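Local coordinates for lipoprotein (PDB 4OTE) that probably binds methionine at the cell surface, as a lipid-attached substrate-binding protein that would serve an ABC transporter, at residues L82-A87 / A191-E196; A87-Y92 / V166-I171. All coordinates share one frame; numbering follows the deposited sequence. Where two conformers were deposited one is given.

Interaction 1: residues L82-A87 / A191-E196; sequences LYVCPA and APINDE. With MSE (selenomethionine), chain C.
The pyrrolidine ring of P86 meets the 191-196 loop along its CB-CG border: CB rests on the carbonyl oxygen of A191, 3.4 Å from P86 CB to A191 O, while P86 CG lies 3.6 Å from I193 CD1. In I193, CG1 stands anti to the carbonyl carbon (chi1 -54°) and the bend about CB-CG1 brings CD1 to P86, so that the two side chains cross obliquely. A rigid proline suits this extended segment, where its nitrogen has no N-H to give, and the branched isoleucine lays CD1 against its CG while the residue itself is largely exposed. The carbonyl of A87 is the polar partner: A191 N donates to A87 O over 2.9 Å. Alanine at both 87 and 191 lets the chains come this close, with A87 CB and A191 CB 4.3 Å apart. At the other end V84, modelled in two conformers, sets CG1 3.8 Å from N194 O in one of them. The flat amide of N194 turns back on its own chain; its OD1 accepts from E196 N from above the carbonyl plane, an Asx turn that opens the 3-10 segment. C85 points away from this loop, and its CB lies 3.7 Å from O of the bound selenomethionine. Segment 82-87 continues strand 76-84, whose L82 and Y83 both face N199 in a classic bulge, and 191-196 returns from strand 187-190 towards strand 199-204. The two thus run oppositely as linkers between the sheets of the two lobes, with Y121 of helix 112-124 packed on A87 and A191.

Interaction 2: residues A87-Y92 / V166-I171; sequences AILYSY and VTAAFI
L89 and F170 face each other as the non-hydrogen-bonded pair of two antiparallel strands, and the backbone bonds lie on either side of them. Y90 and A169 form the hydrogen-bonded pair: Y90 N gives to A169 O at 2.8 Å, and A169 N returns a bond of the same length to Y90 O. Beyond L89, I171 N reaches I88 O over a longer 3.2 Å.

Apolar packing divides between the two faces of the sheet. On one, L89 swings CG anti to its backbone N (chi1 -174°), which carries CD1 over the centre of the F170 ring, 3.9 Å from the centroid, in a CH-pi contact. The same L89 CD1 touches A168 CB at 3.8 Å; the small alanine leaves room for the leucine. N118 and L122 of helix 112-124 also touch F170. On the other face, Y90 and I171 cross at about a right angle, with Y90 CD1 3.9 Å from I171 CB, and I88 CG2 lies above the rim of the tyrosine ring. A183 of helix 183-186 packs against both I88 and Y90.

Y90 OH and I171 O meet through one water at the edge of the tyrosine ring, I171 O accepting from it at 2.9 Å. S91 OG donates to T167 O; the modelled separation is very short and its exact value doubtful. The same OG accepts from K93 N and I94 N, as suits a serine, whose hydroxyl can donate and accept at once. A second water accepts from Y92 N and is placed to donate to T167 O, though other acceptors compete for its protons.

Three backbone bonds thus join the strands, while L89 pairs with strand 187-190; leucine and phenylalanine pack one face, isoleucines and tyrosine the other, and hydroxyls and water hold the T167 and I171 carbonyls.

Interactions 1 and 2 follow one another through A87, the residue they share, and lie about 17 Å apart between centres. Along the chain, interaction 2 is nested inside the loop that interaction 1 closes. Strand 88-90 sits between 168-171 and 187-190 in the five-stranded sheet of one lobe, while strands 76-84 and 199-204 pair in the other lobe. Interaction 1 therefore joins the linkers that leave and re-enter the lobes, an arrangement consistent with the hinge of two-lobed periplasmic binding proteins, and interaction 2 lies deeper in one lobe. C85, in interaction 1, lines the selenomethionine pocket, and the A87 side chain stands about 6 Å from that ligand, nearest atoms.

Interaction 1: residues L82-A87 / A191-E196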
loop_
_atom_site.group_PDB
_atom_site.type_symbol
_atom_site.label_atom_id
_atom_site.label_comp_id
_atom_site.label_asym_id
_atom_site.label_seq_id
_atom_site.Cartn_x
_atom_site.Cartn_y
_atom_site.Cartn_z
ATOM N N LEU A 82 9.052 7.482 -0.293
ATOM C CA LEU A 82 10.017 6.528 0.278
ATOM C C LEU A 82 10.154 5.261 -0.550
ATOM O O LEU A 82 11.259 4.885 -0.942
ATOM C CB LEU A 82 9.628 6.168 1.712
ATOM C CG LEU A 82 9.481 7.367 2.650
ATOM C CD1 LEU A 82 9.050 6.901 4.027
ATOM C CD2 LEU A 82 10.776 8.167 2.732
ATOM N N TYR A 83 9.030 4.604 -0.813
ATOM C CA TYR A 83 9.034 3.352 -1.551
ATOM C C TYR A 83 7.659 3.046 -2.128
ATOM O O TYR A 83 6.634 3.462 -1.575
ATOM C CB TYR A 83 9.475 2.200 -0.641
ATOM C CG TYR A 83 8.756 2.170 0.692
ATOM C CD1 TYR A 83 7.468 1.647 0.804
ATOM C CD2 TYR A 83 9.365 2.663 1.838
ATOM C CE1 TYR A 83 6.807 1.629 2.023
ATOM C CE2 TYR A 83 8.714 2.643 3.062
ATOM C CZ TYR A 83 7.439 2.127 3.152
ATOM O OH TYR A 83 6.794 2.114 4.371
ATOM N N VAL A 84 7.654 2.318 -3.242
ATOM C CA VAL A 84 6.427 1.885 -3.891
ATOM C C VAL A 84 6.167 0.424 -3.542
ATOM O O VAL A 84 7.110 -0.352 -3.372
ATOM C CB VAL A 84 6.522 2.020 -5.420
ATOM C CG1 VAL A 84 5.146 1.886 -6.044
ATOM C CG2 VAL A 84 7.145 3.354 -5.808
ATOM N N CYS A 85 4.890 0.067 -3.435
ATOM C CA CYS A 85 4.466 -1.289 -3.151
ATOM C C CYS A 85 3.472 -1.681 -4.240
ATOM O O CYS A 85 2.260 -1.639 -4.017
ATOM C CB CYS A 85 3.800 -1.363 -1.771
ATOM S SG CYS A 85 4.847 -0.858 -0.379
ATOM N N PRO A 86 3.979 -2.039 -5.436
ATOM C CA PRO A 86 3.085 -2.342 -6.548
ATOM C C PRO A 86 2.072 -3.413 -6.175
ATOM O O PRO A 86 2.427 -4.391 -5.516
ATOM C CB PRO A 86 4.028 -2.869 -7.635
ATOM C CG PRO A 86 5.371 -2.344 -7.286
ATOM C CD PRO A 86 5.396 -2.227 -5.795
ATOM N N ALA A 87 0.820 -3.214 -6.578
ATOM C CA ALA A 87 -0.216 -4.219 -6.390
ATOM C C ALA A 87 0.195 -5.498 -7.102
ATOM O O ALA A 87 0.711 -5.455 -8.214
ATOM C CB ALA A 87 -1.550 -3.722 -6.931
ATOM N N ALA A 191 2.042 -4.821 -10.712
ATOM C CA ALA A 191 1.691 -3.553 -11.352
ATOM C C ALA A 191 2.940 -2.735 -11.667
ATOM O O ALA A 191 3.979 -2.916 -11.029
ATOM C CB ALA A 191 0.745 -2.754 -10.466
ATOM N N PRO A 192 2.851 -1.831 -12.657
ATOM C CA PRO A 192 4.038 -1.047 -13.001
ATOM C C PRO A 192 4.473 -0.144 -11.855
ATOM O O PRO A 192 3.651 0.226 -11.016
ATOM C CB PRO A 192 3.581 -0.199 -14.200
ATOM C CG PRO A 192 2.268 -0.755 -14.632
ATOM C CD PRO A 192 1.669 -1.412 -13.431
ATOM N N ILE A 193 5.755 0.203 -11.823
ATOM C CA ILE A 193 6.256 1.156 -10.842
ATOM C C ILE A 193 5.700 2.537 -11.167
ATOM O O ILE A 193 5.825 3.014 -12.292
ATOM C CB ILE A 193 7.799 1.246 -10.825
ATOM C CG1 ILE A 193 8.441 -0.137 -10.631
ATOM C CG2 ILE A 193 8.258 2.224 -9.748
ATOM C CD1 ILE A 193 7.858 -0.946 -9.495
ATOM N N ASN A 194 5.082 3.166 -10.174
ATOM C CA ASN A 194 4.524 4.501 -10.321
ATOM C C ASN A 194 4.717 5.245 -9.003
ATOM O O ASN A 194 4.037 4.944 -8.030
ATOM C CB ASN A 194 3.038 4.402 -10.686
ATOM C CG ASN A 194 2.416 5.747 -11.026
ATOM O OD1 ASN A 194 2.987 6.805 -10.758
ATOM N ND2 ASN A 194 1.231 5.709 -11.619
ATOM N N ASP A 195 5.644 6.204 -8.972
ATOM C CA ASP A 195 6.008 6.876 -7.715
ATOM C C ASP A 195 4.909 7.799 -7.179
ATOM O O ASP A 195 5.009 8.304 -6.063
ATOM C CB ASP A 195 7.353 7.615 -7.837
ATOM C CG ASP A 195 7.288 8.844 -8.730
ATOM O OD1 ASP A 195 6.242 9.091 -9.362
ATOM O OD2 ASP A 195 8.305 9.566 -8.805
ATOM N N GLU A 196 3.865 8.020 -7.976
ATOM C CA GLU A 196 2.657 8.689 -7.498
ATOM C C GLU A 196 2.057 7.928 -6.311
ATOM O O GLU A 196 1.461 8.530 -5.417
ATOM C CB GLU A 196 1.628 8.804 -8.628
ATOM C CG GLU A 196 0.430 9.688 -8.304
ATOM C CD GLU A 196 -0.558 9.797 -9.456
ATOM O OE1 GLU A 196 -0.133 9.696 -10.630
ATOM O OE2 GLU A 196 -1.764 9.990 -9.186
HETATM N N MSE C 301 1.064 -0.342 0.894
HETATM C CA MSE C 301 -0.212 0.081 0.225
HETATM C C MSE C 301 0.045 0.241 -1.233
HETATM O O MSE C 301 0.933 1.000 -1.635
HETATM O OXT MSE C 301 -0.644 -0.387 -2.039
HETATM C CB MSE C 301 -0.772 1.393 0.772
HETATM C CG MSE C 301 -2.150 1.712 0.186
HETATM SE SE MSE C 301 -2.761 3.497 0.760
HETATM C CE MSE C 301 -3.140 3.037 2.626
#

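Interaction 2: residues A87-Y92 / V166-I171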
loop_
_atom_site.group_PDB
_atom_site.type_symbol
_atom_site.label_atom_id
_atom_site.label_comp_id
_atom_site.label_asym_id
_atom_site.label_seq_id
_atom_site.Cartn_x
_atom_site.Cartn_y
_atom_site.Cartn_z
ATOM N N ALA A 87 0.820 -3.214 -6.578
ATOM C CA ALA A 87 -0.216 -4.219 -6.390
ATOM C C ALA A 87 0.195 -5.498 -7.102
ATOM O O ALA A 87 0.711 -5.455 -8.214
ATOM C CB ALA A 87 -1.550 -3.722 -6.931
ATOM N N ILE A 88 -0.015 -6.628 -6.444
ATOM C CA ILE A 88 0.318 -7.924 -7.012
ATOM C C ILE A 88 -0.947 -8.764 -7.103
ATOM O O ILE A 88 -1.744 -8.805 -6.162
ATOM C CB ILE A 88 1.401 -8.646 -6.180
ATOM C CG1 ILE A 88 2.733 -7.901 -6.318
ATOM C CG2 ILE A 88 1.561 -10.096 -6.642
ATOM C CD1 ILE A 88 3.799 -8.350 -5.343
ATOM N N LEU A 89 -1.131 -9.407 -8.251
ATOM C CA LEU A 89 -2.247 -10.313 -8.470
ATOM C C LEU A 89 -1.791 -11.713 -8.071
ATOM O O LEU A 89 -0.843 -12.246 -8.653
ATOM C CB LEU A 89 -2.683 -10.273 -9.939
ATOM C CG LEU A 89 -3.935 -11.063 -10.351
ATOM C CD1 LEU A 89 -5.169 -10.573 -9.614
ATOM C CD2 LEU A 89 -4.151 -10.978 -11.856
ATOM N N TYR A 90 -2.448 -12.281 -7.060
ATOM C CA TYR A 90 -2.104 -13.598 -6.527
ATOM C C TYR A 90 -3.115 -14.638 -6.991
ATOM O O TYR A 90 -4.256 -14.305 -7.303
ATOM C CB TYR A 90 -2.088 -13.576 -4.997
ATOM C CG TYR A 90 -1.003 -12.718 -4.392
ATOM C CD1 TYR A 90 -1.211 -11.362 -4.170
ATOM C CD2 TYR A 90 0.222 -13.263 -4.024
ATOM C CE1 TYR A 90 -0.227 -10.570 -3.608
ATOM C CE2 TYR A 90 1.215 -12.478 -3.461
ATOM C CZ TYR A 90 0.985 -11.130 -3.254
ATOM O OH TYR A 90 1.959 -10.333 -2.697
ATOM N N SER A 91 -2.690 -15.897 -7.018
ATOM C CA SER A 91 -3.556 -16.995 -7.427
ATOM C C SER A 91 -3.027 -18.327 -6.906
ATOM O O SER A 91 -1.819 -18.567 -6.927
ATOM C CB SER A 91 -3.671 -17.038 -8.953
ATOM O OG SER A 91 -4.532 -18.080 -9.384
ATOM N N TYR A 92 -3.938 -19.173 -6.422
ATOM C CA TYR A 92 -3.623 -20.560 -6.069
ATOM C C TYR A 92 -3.988 -21.533 -7.198
ATOM O O TYR A 92 -3.723 -22.729 -7.091
ATOM C CB TYR A 92 -4.382 -20.996 -4.806
ATOM C CG TYR A 92 -3.943 -20.375 -3.496
ATOM C CD1 TYR A 92 -2.654 -19.869 -3.320
ATOM C CD2 TYR A 92 -4.816 -20.335 -2.408
ATOM C CE1 TYR A 92 -2.262 -19.317 -2.113
ATOM C CE2 TYR A 92 -4.429 -19.786 -1.197
ATOM C CZ TYR A 92 -3.153 -19.281 -1.056
ATOM O OH TYR A 92 -2.762 -18.735 0.144
ATOM N N VAL A 166 -11.568 -18.195 -5.131
ATOM C CA VAL A 166 -11.564 -17.395 -6.364
ATOM C C VAL A 166 -10.392 -17.800 -7.255
ATOM O O VAL A 166 -9.516 -18.543 -6.823
ATOM C CB VAL A 166 -11.491 -15.875 -6.073
ATOM C CG1 VAL A 166 -12.657 -15.443 -5.195
ATOM C CG2 VAL A 166 -10.160 -15.492 -5.431
ATOM N N THR A 167 -10.383 -17.319 -8.495
ATOM C CA THR A 167 -9.315 -17.656 -9.439
ATOM C C THR A 167 -8.043 -16.883 -9.120
ATOM O O THR A 167 -6.962 -17.460 -9.086
ATOM C CB THR A 167 -9.708 -17.367 -10.902
ATOM O OG1 THR A 167 -10.968 -17.980 -11.195
ATOM C CG2 THR A 167 -8.647 -17.909 -11.862
ATOM N N ALA A 168 -8.186 -15.577 -8.905
ATOM C CA ALA A 168 -7.067 -14.704 -8.548
ATOM C C ALA A 168 -7.548 -13.530 -7.694
ATOM O O ALA A 168 -8.748 -13.275 -7.615
ATOM C CB ALA A 168 -6.383 -14.192 -9.803
ATOM N N ALA A 169 -6.611 -12.821 -7.062
ATOM C CA ALA A 169 -6.955 -11.673 -6.219
ATOM C C ALA A 169 -5.834 -10.631 -6.153
ATOM O O ALA A 169 -4.658 -10.984 -6.043
ATOM C CB ALA A 169 -7.307 -12.145 -4.816
ATOM N N PHE A 170 -6.213 -9.355 -6.237
ATOM C CA PHE A 170 -5.286 -8.239 -6.016
ATOM C C PHE A 170 -5.157 -7.986 -4.514
ATOM O O PHE A 170 -6.158 -7.718 -3.844
ATOM C CB PHE A 170 -5.789 -6.956 -6.693
ATOM C CG PHE A 170 -5.421 -6.838 -8.151
ATOM C CD1 PHE A 170 -4.107 -6.609 -8.533
ATOM C CD2 PHE A 170 -6.395 -6.914 -9.139
ATOM C CE1 PHE A 170 -3.766 -6.485 -9.870
ATOM C CE2 PHE A 170 -6.057 -6.794 -10.478
ATOM C CZ PHE A 170 -4.743 -6.574 -10.843
ATOM N N ILE A 171 -3.934 -8.074 -3.985
ATOM C CA ILE A 171 -3.700 -7.905 -2.547
ATOM C C ILE A 171 -2.509 -6.984 -2.267
ATOM O O ILE A 171 -1.396 -7.212 -2.760
ATOM C CB ILE A 171 -3.460 -9.263 -1.846
ATOM C CG1 ILE A 171 -4.566 -10.264 -2.200
ATOM C CG2 ILE A 171 -3.396 -9.079 -0.331
ATOM C CD1 ILE A 171 -4.392 -11.633 -1.582
HETATM O O HOH W 1 1.423 -7.863 -2.567
HETATM O O HOH W 2 -6.577 -18.298 -6.405
#